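Local atomic coordinates of neuraminidase (Bacteroides thetaiotaomicron, PDB entry 5MUL), a protein that is a beta-propeller glycoside hydrolase, probably a rhamnosidase, that binds glucuronic acid. Residues S44-G49 / I93-D98. Sequence-based numbering, arbitrary orientation. Where two conformers were deposited one is given.
Sequences SLVTHG and ISIMVD
Strands 45-48 and 93-97 run parallel, 7° apart with axes 7.2 Å from each other, and meet through side chains without a clear direct hydrogen bond. Each is the innermost, first strand of its own antiparallel sheet, so the contact joins two neighbouring propeller blades near the central axis.

Val97 CG1 lies over one face of the His48 imidazole, 3.6 Å from the ring centroid and 15° off its normal, a CH-pi contact. His48 CG is anti to the backbone N (chi1 -174°), which carries the ring out over Val97. His48 CE1 also comes 3.3 Å from Asp98 O.

In the conformer given, Val46 forks between two partners. Val46 CG1 packs on Ile95 CG1 at 3.8 Å. Met96 bends at chi2 and chi3, bringing its SD 3.8 Å from Val46 CG2.

At the start of the strands a water accepts from Ile95 N at 3.2 Å. It also bonds Ser94 OG in the conformer given; its Ser44 OG bond is short and doubtful in detail. Ser94 OG also bonds to Phe146 N, tying in the next blade.

The side chains of Val46 and glucuronate-binding Glu389 are about 4 Å apart. Apolar and CH-pi packing chiefly holds this blade interface, with a water at the Ser44/Ser94 end.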
ATOM      1  N   SER A  44       1.843   8.009   6.279  1.00 30.41           N
ATOM      2  CA  SER A  44       1.774   6.589   6.645  1.00 25.50           C
ATOM      3  C   SER A  44       1.946   6.369   8.182  1.00 20.21           C
ATOM      4  O   SER A  44       2.096   7.308   8.966  1.00 20.27           O
ATOM      5  CB  SER A  44       2.650   5.684   5.742  1.00 30.11           C
ATOM      6  OG  SER A  44       3.941   6.217   5.404  1.00 27.45           O
ATOM      7  N   LEU A  45       1.825   5.124   8.580  1.00 16.03           N
ATOM      8  CA  LEU A  45       1.718   4.698   9.954  1.00 14.48           C
ATOM      9  C   LEU A  45       2.508   3.415  10.102  1.00 13.67           C
ATOM     10  O   LEU A  45       2.222   2.461   9.390  1.00 14.32           O
ATOM     11  CB  LEU A  45       0.229   4.479  10.251  1.00 15.61           C
ATOM     12  CG  LEU A  45      -0.215   4.230  11.667  1.00 15.44           C
ATOM     13  CD1 LEU A  45       0.050   5.467  12.514  1.00 14.57           C
ATOM     14  CD2 LEU A  45      -1.696   3.845  11.727  1.00 14.90           C
ATOM     15  N   VAL A  46       3.524   3.381  10.954  0.50 13.59           N
ATOM     16  CA  VAL A  46       4.360   2.192  11.049  0.50 13.51           C
ATOM     17  C   VAL A  46       4.870   2.006  12.459  0.50 13.12           C
ATOM     18  O   VAL A  46       5.313   2.964  13.107  0.50 13.89           O
ATOM     19  CB  VAL A  46       5.562   2.213  10.057  0.50 14.16           C
ATOM     20  CG1 VAL A  46       6.437   3.425  10.292  0.50 14.95           C
ATOM     21  CG2 VAL A  46       6.359   0.913  10.154  0.50 14.93           C
ATOM     22  N   THR A  47       4.813   0.758  12.922  1.00 12.85           N
ATOM     23  CA  THR A  47       5.310   0.373  14.254  1.00 13.65           C
ATOM     24  C   THR A  47       6.693  -0.210  14.157  1.00 13.87           C
ATOM     25  O   THR A  47       6.989  -1.017  13.272  1.00 14.72           O
ATOM     26  CB  THR A  47       4.351  -0.623  14.934  1.00 14.36           C
ATOM     27  OG1 THR A  47       3.133   0.063  15.266  1.00 14.95           O
ATOM     28  CG2 THR A  47       4.937  -1.227  16.222  1.00 16.33           C
ATOM     29  N   HIS A  48       7.543   0.200  15.077  1.00 13.81           N
ATOM     30  CA  HIS A  48       8.845  -0.408  15.304  1.00 14.79           C
ATOM     31  C   HIS A  48       8.997  -0.620  16.809  1.00 15.15           C
ATOM     32  O   HIS A  48       8.948   0.334  17.582  1.00 15.87           O
ATOM     33  CB  HIS A  48       9.956   0.490  14.761  1.00 16.05           C
ATOM     34  CG  HIS A  48      11.303  -0.137  14.823  1.00 17.48           C
ATOM     35  ND1 HIS A  48      11.718  -1.080  13.907  1.00 18.68           N
ATOM     36  CD2 HIS A  48      12.327   0.028  15.694  1.00 18.04           C
ATOM     37  CE1 HIS A  48      12.945  -1.474  14.227  1.00 18.76           C
ATOM     38  NE2 HIS A  48      13.339  -0.804  15.295  1.00 20.30           N
ATOM     39  N   GLY A  49       9.178  -1.876  17.218  1.00 16.45           N
ATOM     40  CA  GLY A  49       9.257  -2.208  18.649  1.00 17.11           C
ATOM     41  C   GLY A  49       7.946  -1.838  19.324  1.00 17.25           C
ATOM     42  O   GLY A  49       6.867  -2.270  18.853  1.00 19.07           O
ATOM     43  N   ILE A  93       3.721  10.945   1.248  1.00 20.14           N
ATOM     44  CA  ILE A  93       4.791  10.701   2.221  1.00 19.34           C
ATOM     45  C   ILE A  93       4.870   9.199   2.483  1.00 18.78           C
ATOM     46  O   ILE A  93       3.836   8.567   2.714  1.00 22.07           O
ATOM     47  CB  ILE A  93       4.556  11.408   3.582  1.00 21.22           C
ATOM     48  CG1 ILE A  93       4.222  12.895   3.408  1.00 22.32           C
ATOM     49  CG2 ILE A  93       5.755  11.202   4.509  1.00 21.13           C
ATOM     50  CD1 ILE A  93       3.600  13.523   4.656  1.00 22.90           C
ATOM     51  N   SER A  94       6.061   8.619   2.423  1.00 15.29           N
ATOM     52  CA  SER A  94       6.299   7.217   2.839  0.50 14.16           C
ATOM     53  C   SER A  94       7.413   7.234   3.865  1.00 13.31           C
ATOM     54  O   SER A  94       8.447   7.872   3.668  1.00 13.33           O
ATOM     55  CB  SER A  94       6.695   6.270   1.662  0.50 13.77           C
ATOM     56  OG  SER A  94       6.871   4.881   2.054  0.50 13.68           O
ATOM     57  N   ILE A  95       7.226   6.458   4.934  1.00 13.32           N
ATOM     58  CA  ILE A  95       8.198   6.285   5.991  1.00 12.97           C
ATOM     59  C   ILE A  95       8.381   4.813   6.329  1.00 12.79           C
ATOM     60  O   ILE A  95       7.458   4.000   6.129  1.00 14.07           O
ATOM     61  CB  ILE A  95       7.835   7.102   7.264  1.00 13.78           C
ATOM     62  CG1 ILE A  95       6.689   6.467   8.051  1.00 14.74           C
ATOM     63  CG2 ILE A  95       7.539   8.542   6.915  1.00 14.02           C
ATOM     64  CD1 ILE A  95       6.296   7.169   9.344  1.00 15.11           C
ATOM     65  N   MET A  96       9.562   4.478   6.859  1.00 12.93           N
ATOM     66  CA  MET A  96       9.829   3.122   7.342  1.00 13.14           C
ATOM     67  C   MET A  96      10.988   3.204   8.307  1.00 14.44           C
ATOM     68  O   MET A  96      11.867   4.047   8.149  1.00 15.49           O
ATOM     69  CB  MET A  96      10.163   2.164   6.206  1.00 14.73           C
ATOM     70  CG  MET A  96      10.251   0.700   6.570  1.00 16.17           C
ATOM     71  SD  MET A  96       8.816   0.009   7.391  1.00 18.07           S
ATOM     72  CE  MET A  96       7.491   0.459   6.341  1.00 20.76           C
ATOM     73  N   VAL A  97      11.017   2.315   9.272  1.00 14.05           N
ATOM     74  CA  VAL A  97      12.125   2.252  10.221  1.00 14.43           C
ATOM     75  C   VAL A  97      12.955   1.036   9.882  1.00 14.02           C
ATOM     76  O   VAL A  97      12.387  -0.026   9.626  1.00 14.65           O
ATOM     77  CB  VAL A  97      11.600   2.172  11.671  1.00 15.19           C
ATOM     78  CG1 VAL A  97      12.759   2.121  12.650  1.00 15.75           C
ATOM     79  CG2 VAL A  97      10.674   3.332  11.999  1.00 15.82           C
ATOM     80  N   ASP A  98      14.280   1.192   9.859  1.00 14.06           N
ATOM     81  CA  ASP A  98      15.200   0.079   9.605  1.00 15.43           C
ATOM     82  C   ASP A  98      15.540  -0.719  10.868  1.00 15.97           C
ATOM     83  O   ASP A  98      15.071  -0.382  11.953  1.00 16.57           O
ATOM     84  CB  ASP A  98      16.444   0.554   8.837  1.00 14.81           C
ATOM     85  CG  ASP A  98      17.388   1.415   9.649  1.00 15.42           C
ATOM     86  OD1 ASP A  98      17.417   1.297  10.881  1.00 15.97           O
ATOM     87  OD2 ASP A  98      18.133   2.168   9.018  1.00 15.41           O
TER
HETATM   88  O   HOH W   1       4.961   4.316   4.048  0.70 28.10           O